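Local coordinates for protein TetR family transcriptional regulator (PDB 6AZH) that probably binds operator DNA through an N-terminal helix-turn-helix domain as a TetR-family transcriptional regulator, putatively of fatty acid metabolism, at residues A[125-134]-A[147-155]; A[64-72]-A[84-92]. All blocks are in the same frame, centred on the assembly; numbering follows the deposited sequence.

Contact 1 lies within the C-terminal regulatory part, and contact 2 joins that part to the connecting helix 50-74; along the chain they are in series, contact 2 closing before contact 1 opens. Their centres lie about 13 Å apart. Y125 joins them: its ring lies beside F155 in contact 1, while its OH is 2.6 Å from OE1 of Q90 in contact 2, a probable hydrogen bond. The backbone O of Y125 also packs 3.3 Å from CD2 of L69. Contact 2 stays within one subunit, whereas contact 1 reaches the dimer interface through E130, S148 and H152. In TetR relatives this all-helical part typically receives the inducer.

Contact 1. Residues A[125-134]-A[147-155]; sequences YIEGIERILK and ISLLAHSLF
A151 packs its CB against four side chains of helix 113-138: CG of E130 at 3.4 Å, then CG2 of I129, CG2 of I126 and CD1 of L133. The small methyl, a knob in the hole these four form, lets the axes of 125-134 and 147-155 approach to 8.8 Å, with their directions 120° apart. Reciprocally, L133 fits among I147, L150, A151 and L154, its CD1 lying 3.8 Å from CG of L150 and its CD2 meeting CD1 of L154 tip to tip.

Toward F155 the packing turns aromatic. I126 keeps CG2 anti to the backbone N, directing that methyl to the CE1-ND1 side of H152, while CD1 lies over one face of the same ring in a CH-pi contact, 4.0 Å from its centroid. CG1 of I126 also packs on CB of F155, and CE2 of Y125 comes to the F155 edge, 3.9 Å from CD1.

On the polar side, ND1 of H152 donates to O of S148, 2.9 Å away and near the imidazole plane; this oxygen also takes the backbone N-H of H152 from the opposite face. The bond fixes the ring's rotation; NE2, buried by the contact, has no partner in the model. OG of S148 gives E130 OE2 a weak hydrogen bond of 3.3 Å, but that carboxylate's stronger partner is R168 of the second subunit, where Y164 also meets the H152 ring. The intrachain helix packing and the dimer interface therefore share this polar edge, and the arginine would be expected to favour a charged E130.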
loop_
_atom_site.group_PDB
_atom_site.type_symbol
_atom_site.label_atom_id
_atom_site.label_comp_id
_atom_site.label_asym_id
_atom_site.label_seq_id
_atom_site.Cartn_x
_atom_site.Cartn_y
_atom_site.Cartn_z
ATOM N N TYR A 125 -7.799 3.797 -13.278
ATOM C CA TYR A 125 -8.352 4.704 -12.280
ATOM C C TYR A 125 -7.416 5.883 -12.028
ATOM O O TYR A 125 -7.855 7.039 -11.985
ATOM C CB TYR A 125 -8.639 3.954 -10.976
ATOM C CG TYR A 125 -9.141 4.851 -9.867
ATOM C CD1 TYR A 125 -10.487 5.188 -9.777
ATOM C CD2 TYR A 125 -8.273 5.375 -8.916
ATOM C CE1 TYR A 125 -10.946 6.001 -8.783
ATOM C CE2 TYR A 125 -8.733 6.199 -7.915
ATOM C CZ TYR A 125 -10.074 6.508 -7.854
ATOM O OH TYR A 125 -10.545 7.334 -6.856
ATOM N N ILE A 126 -6.118 5.612 -11.855
ATOM C CA ILE A 126 -5.167 6.678 -11.531
ATOM C C ILE A 126 -5.063 7.694 -12.669
ATOM O O ILE A 126 -4.804 8.882 -12.428
ATOM C CB ILE A 126 -3.801 6.059 -11.161
ATOM C CG1 ILE A 126 -3.917 5.299 -9.839
ATOM C CG2 ILE A 126 -2.693 7.124 -11.047
ATOM C CD1 ILE A 126 -2.703 4.492 -9.488
ATOM N N GLU A 127 -5.303 7.266 -13.913
ATOM C CA GLU A 127 -5.275 8.211 -15.029
ATOM C C GLU A 127 -6.350 9.280 -14.898
ATOM O O GLU A 127 -6.168 10.402 -15.385
ATOM C CB GLU A 127 -5.429 7.467 -16.357
ATOM C CG GLU A 127 -4.141 6.811 -16.816
ATOM C CD GLU A 127 -4.366 5.746 -17.873
ATOM O OE1 GLU A 127 -5.533 5.532 -18.276
ATOM O OE2 GLU A 127 -3.370 5.123 -18.291
ATOM N N GLY A 128 -7.481 8.960 -14.267
ATOM C CA GLY A 128 -8.467 9.996 -13.996
ATOM C C GLY A 128 -7.935 11.060 -13.053
ATOM O O GLY A 128 -8.168 12.255 -13.257
ATOM N N ILE A 129 -7.208 10.639 -12.008
ATOM C CA ILE A 129 -6.549 11.588 -11.113
ATOM C C ILE A 129 -5.554 12.443 -11.886
ATOM O O ILE A 129 -5.480 13.663 -11.694
ATOM C CB ILE A 129 -5.860 10.852 -9.942
ATOM C CG1 ILE A 129 -6.884 10.086 -9.083
ATOM C CG2 ILE A 129 -5.040 11.845 -9.071
ATOM C CD1 ILE A 129 -6.243 9.108 -8.074
ATOM N N GLU A 130 -4.771 11.820 -12.772
ATOM C CA GLU A 130 -3.828 12.591 -13.582
ATOM C C GLU A 130 -4.546 13.651 -14.399
ATOM O O GLU A 130 -4.052 14.778 -14.534
ATOM C CB GLU A 130 -3.033 11.673 -14.505
ATOM C CG GLU A 130 -2.176 10.689 -13.732
ATOM C CD GLU A 130 -1.425 9.711 -14.608
ATOM O OE1 GLU A 130 -1.429 9.882 -15.843
ATOM O OE2 GLU A 130 -0.833 8.767 -14.046
ATOM N N ARG A 131 -5.721 13.319 -14.939
ATOM C CA ARG A 131 -6.446 14.294 -15.749
ATOM C C ARG A 131 -6.847 15.517 -14.927
ATOM O O ARG A 131 -6.738 16.647 -15.409
ATOM C CB ARG A 131 -7.670 13.645 -16.391
ATOM C CG ARG A 131 -7.309 12.606 -17.458
ATOM C CD ARG A 131 -8.511 12.217 -18.281
ATOM N NE ARG A 131 -9.444 11.388 -17.527
ATOM C CZ ARG A 131 -9.355 10.061 -17.431
ATOM N NH1 ARG A 131 -8.375 9.408 -18.041
ATOM N NH2 ARG A 131 -10.248 9.387 -16.726
ATOM N N ILE A 132 -7.320 15.317 -13.694
ATOM C CA ILE A 132 -7.673 16.463 -12.856
ATOM C C ILE A 132 -6.433 17.285 -12.539
ATOM O O ILE A 132 -6.466 18.527 -12.580
ATOM C CB ILE A 132 -8.398 16.005 -11.576
ATOM C CG1 ILE A 132 -9.692 15.263 -11.932
ATOM C CG2 ILE A 132 -8.697 17.203 -10.641
ATOM C CD1 ILE A 132 -10.300 14.537 -10.756
ATOM N N LEU A 133 -5.312 16.613 -12.236
ATOM C CA LEU A 133 -4.085 17.339 -11.916
ATOM C C LEU A 133 -3.613 18.164 -13.104
ATOM O O LEU A 133 -3.183 19.311 -12.937
ATOM C CB LEU A 133 -2.984 16.376 -11.468
ATOM C CG LEU A 133 -3.249 15.663 -10.134
ATOM C CD1 LEU A 133 -2.211 14.549 -9.895
ATOM C CD2 LEU A 133 -3.283 16.628 -8.960
ATOM N N LYS A 134 -3.692 17.603 -14.313
ATOM C CA LYS A 134 -3.260 18.350 -15.494
ATOM C C LYS A 134 -4.061 19.638 -15.650
ATOM O O LYS A 134 -3.498 20.713 -15.899
ATOM C CB LYS A 134 -3.390 17.488 -16.746
ATOM C CG LYS A 134 -2.846 18.160 -17.991
ATOM C CD LYS A 134 -2.931 17.228 -19.203
ATOM C CE LYS A 134 -2.005 17.714 -20.319
ATOM N NZ LYS A 134 -2.007 16.781 -21.484
ATOM N N ILE A 147 3.326 14.729 -12.825
ATOM C CA ILE A 147 1.902 14.472 -12.629
ATOM C C ILE A 147 1.648 13.012 -12.275
ATOM O O ILE A 147 0.869 12.703 -11.366
ATOM C CB ILE A 147 1.120 14.868 -13.888
ATOM C CG1 ILE A 147 1.104 16.387 -14.029
ATOM C CG2 ILE A 147 -0.284 14.323 -13.819
ATOM C CD1 ILE A 147 0.424 16.875 -15.314
ATOM N N SER A 148 2.259 12.095 -13.025
ATOM C CA SER A 148 2.066 10.673 -12.755
ATOM C C SER A 148 2.570 10.302 -11.365
ATOM O O SER A 148 1.912 9.546 -10.639
ATOM C CB SER A 148 2.766 9.838 -13.817
ATOM O OG SER A 148 2.061 9.905 -15.043
ATOM N N LEU A 149 3.743 10.806 -10.989
ATOM C CA LEU A 149 4.250 10.569 -9.644
ATOM C C LEU A 149 3.267 11.084 -8.601
ATOM O O LEU A 149 2.955 10.383 -7.633
ATOM C CB LEU A 149 5.623 11.231 -9.476
ATOM C CG LEU A 149 6.342 11.000 -8.152
ATOM C CD1 LEU A 149 6.536 9.507 -7.932
ATOM C CD2 LEU A 149 7.694 11.708 -8.108
ATOM N N LEU A 150 2.765 12.310 -8.787
ATOM C CA LEU A 150 1.813 12.870 -7.833
ATOM C C LEU A 150 0.525 12.052 -7.787
ATOM O O LEU A 150 0.032 11.714 -6.705
ATOM C CB LEU A 150 1.509 14.328 -8.183
ATOM C CG LEU A 150 0.515 15.018 -7.249
ATOM C CD1 LEU A 150 0.970 14.910 -5.791
ATOM C CD2 LEU A 150 0.362 16.485 -7.650
ATOM N N ALA A 151 -0.029 11.714 -8.957
ATOM C CA ALA A 151 -1.281 10.963 -8.975
ATOM C C ALA A 151 -1.137 9.635 -8.246
ATOM O O ALA A 151 -2.059 9.200 -7.548
ATOM C CB ALA A 151 -1.750 10.725 -10.405
ATOM N N HIS A 152 0.017 8.977 -8.384
ATOM C CA HIS A 152 0.201 7.732 -7.642
ATOM C C HIS A 152 0.311 7.986 -6.147
ATOM O O HIS A 152 -0.133 7.157 -5.349
ATOM C CB HIS A 152 1.435 6.985 -8.143
ATOM C CG HIS A 152 1.175 6.187 -9.377
ATOM N ND1 HIS A 152 1.038 6.770 -10.616
ATOM C CD2 HIS A 152 0.993 4.858 -9.561
ATOM C CE1 HIS A 152 0.803 5.829 -11.518
ATOM N NE2 HIS A 152 0.772 4.661 -10.903
ATOM N N SER A 153 0.883 9.127 -5.752
ATOM C CA SER A 153 0.918 9.503 -4.346
ATOM C C SER A 153 -0.480 9.754 -3.809
ATOM O O SER A 153 -0.766 9.440 -2.647
ATOM C CB SER A 153 1.788 10.755 -4.147
ATOM O OG SER A 153 3.155 10.412 -4.259
ATOM N N LEU A 154 -1.358 10.348 -4.625
ATOM C CA LEU A 154 -2.721 10.607 -4.170
ATOM C C LEU A 154 -3.501 9.313 -4.023
ATOM O O LEU A 154 -4.254 9.145 -3.057
ATOM C CB LEU A 154 -3.446 11.549 -5.130
ATOM C CG LEU A 154 -2.811 12.916 -5.338
ATOM C CD1 LEU A 154 -3.810 13.809 -6.046
ATOM C CD2 LEU A 154 -2.383 13.486 -4.004
ATOM N N PHE A 155 -3.324 8.375 -4.961
ATOM C CA PHE A 155 -3.906 7.054 -4.774
ATOM C C PHE A 155 -3.277 6.351 -3.574
ATOM O O PHE A 155 -3.977 5.720 -2.772
ATOM C CB PHE A 155 -3.735 6.204 -6.031
ATOM C CG PHE A 155 -4.339 4.837 -5.900
ATOM C CD1 PHE A 155 -5.708 4.663 -6.035
ATOM C CD2 PHE A 155 -3.545 3.741 -5.600
ATOM C CE1 PHE A 155 -6.278 3.406 -5.887
ATOM C CE2 PHE A 155 -4.103 2.489 -5.450
ATOM C CZ PHE A 155 -5.468 2.322 -5.601
#

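Contact 2. Residues A[64-72]-A[84-92]; sequences IWHEKLTDI and KKLFKMQFE
M89, a selenomethionine, lies among K68, L69 and I72 and supplies much of the apolar packing. Its CG is anti to the backbone N (chi1 179°), and bends at the next two torsions curl the chain so that the terminal CE comes 3.7 Å from the backbone N of L69 and 4.0 Å from its CB. Earlier in the same side chain, CG lies 3.7 Å from CB of K68, whose aliphatic part crosses it obliquely before its amine turns off from helix 79-96. The branches of two leucines also meet, CD1 of L69 with CD1 of L86 at 3.7 Å.

These contacts join two nearly antiparallel helices, 161° between directions, which follow one another in the chain: helix 50-74, the connector that in TetR-family regulators leads from the DNA-binding domain, and helix 79-96 of the C-terminal domain. Helix 113-138 touches both through Y125.

Other side chains lie against main chain. I72 extends CG1 away from its carbonyl carbon (chi1 -74°), and CD1 reaches O of K85 at 3.6 Å and CA of L86 at 3.7 Å. At the other end CH2 of W65 approaches O of Q90 to 3.9 Å. Two polar ends have partners outside the segments: the amide oxygen of Q90 is held by Y125 of helix 113-138, and K85 NZ forms a salt bridge with D77.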
loop_
_atom_site.group_PDB
_atom_site.type_symbol
_atom_site.label_atom_id
_atom_site.label_comp_id
_atom_site.label_asym_id
_atom_site.label_seq_id
_atom_site.Cartn_x
_atom_site.Cartn_y
_atom_site.Cartn_z
ATOM N N ILE A 64 -17.687 1.181 -9.291
ATOM C CA ILE A 64 -18.119 2.354 -8.539
ATOM C C ILE A 64 -16.971 3.351 -8.400
ATOM O O ILE A 64 -17.204 4.560 -8.338
ATOM C CB ILE A 64 -18.710 1.937 -7.171
ATOM C CG1 ILE A 64 -19.352 3.124 -6.433
ATOM C CG2 ILE A 64 -17.660 1.285 -6.288
ATOM C CD1 ILE A 64 -20.587 3.685 -7.096
ATOM N N TRP A 65 -15.721 2.877 -8.376
ATOM C CA TRP A 65 -14.583 3.796 -8.307
ATOM C C TRP A 65 -14.494 4.643 -9.574
ATOM O O TRP A 65 -14.392 5.876 -9.508
ATOM C CB TRP A 65 -13.288 3.013 -8.070
ATOM C CG TRP A 65 -13.234 2.380 -6.696
ATOM C CD1 TRP A 65 -13.844 1.224 -6.301
ATOM C CD2 TRP A 65 -12.565 2.897 -5.535
ATOM N NE1 TRP A 65 -13.591 0.979 -4.975
ATOM C CE2 TRP A 65 -12.811 1.998 -4.477
ATOM C CE3 TRP A 65 -11.792 4.045 -5.287
ATOM C CZ2 TRP A 65 -12.293 2.192 -3.193
ATOM C CZ3 TRP A 65 -11.279 4.238 -4.010
ATOM C CH2 TRP A 65 -11.535 3.321 -2.981
ATOM N N HIS A 66 -14.556 3.997 -10.743
ATOM C CA HIS A 66 -14.566 4.728 -12.009
ATOM C C HIS A 66 -15.777 5.643 -12.112
ATOM O O HIS A 66 -15.667 6.781 -12.580
ATOM C CB HIS A 66 -14.572 3.757 -13.190
ATOM C CG HIS A 66 -13.274 3.059 -13.405
ATOM N ND1 HIS A 66 -12.121 3.730 -13.738
ATOM C CD2 HIS A 66 -12.948 1.746 -13.349
ATOM C CE1 HIS A 66 -11.134 2.862 -13.863
ATOM N NE2 HIS A 66 -11.612 1.650 -13.642
ATOM N N GLU A 67 -16.943 5.159 -11.683
ATOM C CA GLU A 67 -18.162 5.956 -11.783
ATOM C C GLU A 67 -18.050 7.238 -10.966
ATOM O O GLU A 67 -18.339 8.336 -11.461
ATOM C CB GLU A 67 -19.359 5.132 -11.320
ATOM C CG GLU A 67 -20.674 5.905 -11.259
ATOM C CD GLU A 67 -21.804 5.072 -10.686
ATOM O OE1 GLU A 67 -22.713 5.659 -10.058
ATOM O OE2 GLU A 67 -21.767 3.825 -10.850
ATOM N N LYS A 68 -17.637 7.110 -9.704
ATOM C CA LYS A 68 -17.556 8.275 -8.830
ATOM C C LYS A 68 -16.441 9.223 -9.242
ATOM O O LYS A 68 -16.600 10.444 -9.117
ATOM C CB LYS A 68 -17.377 7.835 -7.379
ATOM C CG LYS A 68 -18.610 7.167 -6.805
ATOM C CD LYS A 68 -18.718 7.386 -5.309
ATOM C CE LYS A 68 -19.907 6.634 -4.717
ATOM N NZ LYS A 68 -21.190 7.356 -4.932
ATOM N N LEU A 69 -15.321 8.696 -9.749
ATOM C CA LEU A 69 -14.271 9.580 -10.244
ATOM C C LEU A 69 -14.726 10.309 -11.502
ATOM O O LEU A 69 -14.507 11.519 -11.638
ATOM C CB LEU A 69 -12.990 8.794 -10.512
ATOM C CG LEU A 69 -11.794 9.595 -11.024
ATOM C CD1 LEU A 69 -11.414 10.695 -10.036
ATOM C CD2 LEU A 69 -10.609 8.670 -11.287
ATOM N N THR A 70 -15.373 9.590 -12.426
ATOM C CA THR A 70 -15.891 10.225 -13.633
ATOM C C THR A 70 -16.898 11.318 -13.295
ATOM O O THR A 70 -16.916 12.369 -13.944
ATOM C CB THR A 70 -16.520 9.171 -14.556
ATOM O OG1 THR A 70 -15.485 8.334 -15.086
ATOM C CG2 THR A 70 -17.244 9.841 -15.721
ATOM N N ASP A 71 -17.731 11.103 -12.271
ATOM C CA ASP A 71 -18.671 12.148 -11.859
ATOM C C ASP A 71 -17.936 13.404 -11.401
ATOM O O ASP A 71 -18.360 14.525 -11.706
ATOM C CB ASP A 71 -19.568 11.650 -10.728
ATOM C CG ASP A 71 -20.617 10.657 -11.198
ATOM O OD1 ASP A 71 -20.860 10.567 -12.420
ATOM O OD2 ASP A 71 -21.200 9.975 -10.330
ATOM N N ILE A 72 -16.855 13.233 -10.634
ATOM C CA ILE A 72 -16.061 14.385 -10.199
ATOM C C ILE A 72 -15.434 15.086 -11.395
ATOM O O ILE A 72 -15.470 16.325 -11.504
ATOM C CB ILE A 72 -14.999 13.939 -9.176
ATOM C CG1 ILE A 72 -15.681 13.646 -7.836
ATOM C CG2 ILE A 72 -13.908 15.018 -9.034
ATOM C CD1 ILE A 72 -14.752 13.087 -6.799
ATOM N N LYS A 84 -10.313 18.408 -3.813
ATOM C CA LYS A 84 -10.891 18.288 -2.478
ATOM C C LYS A 84 -12.021 17.262 -2.460
ATOM O O LYS A 84 -12.112 16.450 -1.529
ATOM C CB LYS A 84 -11.371 19.654 -1.996
ATOM C CG LYS A 84 -10.207 20.607 -1.696
ATOM C CD LYS A 84 -10.728 22.047 -1.634
ATOM C CE LYS A 84 -9.638 23.073 -1.401
ATOM N NZ LYS A 84 -10.317 24.390 -1.192
ATOM N N LYS A 85 -12.857 17.249 -3.503
ATOM C CA LYS A 85 -13.943 16.272 -3.570
ATOM C C LYS A 85 -13.412 14.866 -3.838
ATOM O O LYS A 85 -14.020 13.886 -3.395
ATOM C CB LYS A 85 -14.966 16.682 -4.636
ATOM C CG LYS A 85 -15.848 17.875 -4.192
ATOM C CD LYS A 85 -16.739 18.454 -5.299
ATOM C CE LYS A 85 -17.772 19.415 -4.693
ATOM N NZ LYS A 85 -18.627 20.064 -5.729
ATOM N N LEU A 86 -12.282 14.755 -4.540
ATOM C CA LEU A 86 -11.658 13.453 -4.773
ATOM C C LEU A 86 -11.226 12.803 -3.462
ATOM O O LEU A 86 -11.497 11.617 -3.224
ATOM C CB LEU A 86 -10.465 13.624 -5.722
ATOM C CG LEU A 86 -9.522 12.412 -5.800
ATOM C CD1 LEU A 86 -10.207 11.317 -6.558
ATOM C CD2 LEU A 86 -8.206 12.793 -6.493
ATOM N N PHE A 87 -10.565 13.573 -2.584
ATOM C CA PHE A 87 -10.086 13.006 -1.329
ATOM C C PHE A 87 -11.249 12.519 -0.483
ATOM O O PHE A 87 -11.200 11.422 0.087
ATOM C CB PHE A 87 -9.261 14.037 -0.551
ATOM C CG PHE A 87 -8.108 14.588 -1.313
ATOM C CD1 PHE A 87 -7.450 13.824 -2.260
ATOM C CD2 PHE A 87 -7.690 15.896 -1.101
ATOM C CE1 PHE A 87 -6.389 14.348 -2.979
ATOM C CE2 PHE A 87 -6.623 16.425 -1.812
ATOM C CZ PHE A 87 -5.971 15.648 -2.746
ATOM N N LYS A 88 -12.324 13.307 -0.427
ATOM C CA LYS A 88 -13.493 12.923 0.350
ATOM C C LYS A 88 -14.132 11.662 -0.217
ATOM O O LYS A 88 -14.413 10.713 0.522
ATOM C CB LYS A 88 -14.499 14.072 0.372
ATOM C CG LYS A 88 -15.823 13.719 0.998
ATOM C CD LYS A 88 -16.786 14.900 0.866
ATOM C CE LYS A 88 -17.846 14.873 1.946
ATOM N NZ LYS A 88 -18.638 13.617 1.916
HETATM N N MSE A 89 -14.350 11.631 -1.533
HETATM C CA MSE A 89 -14.951 10.474 -2.199
HETATM C C MSE A 89 -14.126 9.194 -1.956
HETATM O O MSE A 89 -14.697 8.144 -1.636
HETATM C CB MSE A 89 -15.091 10.747 -3.705
HETATM C CG MSE A 89 -15.688 9.601 -4.544
HETATM SE SE MSE A 89 -14.359 8.214 -5.031
HETATM C CE MSE A 89 -13.524 9.104 -6.560
ATOM N N GLN A 90 -12.797 9.286 -2.094
ATOM C CA GLN A 90 -11.961 8.080 -2.029
ATOM C C GLN A 90 -11.939 7.492 -0.629
ATOM O O GLN A 90 -12.008 6.269 -0.463
ATOM C CB GLN A 90 -10.525 8.382 -2.470
ATOM C CG GLN A 90 -10.351 8.641 -3.940
ATOM C CD GLN A 90 -8.889 8.627 -4.378
ATOM O OE1 GLN A 90 -8.584 8.259 -5.507
ATOM N NE2 GLN A 90 -7.987 9.022 -3.484
ATOM N N PHE A 91 -11.825 8.346 0.390
ATOM C CA PHE A 91 -11.763 7.836 1.751
ATOM C C PHE A 91 -13.113 7.300 2.200
ATOM O O PHE A 91 -13.172 6.284 2.907
ATOM C CB PHE A 91 -11.264 8.921 2.700
ATOM C CG PHE A 91 -9.781 9.168 2.606
ATOM C CD1 PHE A 91 -8.883 8.142 2.850
ATOM C CD2 PHE A 91 -9.290 10.425 2.278
ATOM C CE1 PHE A 91 -7.523 8.353 2.766
ATOM C CE2 PHE A 91 -7.930 10.654 2.194
ATOM C CZ PHE A 91 -7.042 9.616 2.440
ATOM N N GLU A 92 -14.210 7.938 1.764
ATOM C CA GLU A 92 -15.528 7.384 2.058
ATOM C C GLU A 92 -15.704 6.034 1.376
ATOM O O GLU A 92 -16.158 5.068 2.005
ATOM C CB GLU A 92 -16.636 8.367 1.647
ATOM C CG GLU A 92 -16.772 9.539 2.613
ATOM C CD GLU A 92 -17.762 10.593 2.158
ATOM O OE1 GLU A 92 -18.353 10.434 1.072
ATOM O OE2 GLU A 92 -17.936 11.595 2.890
#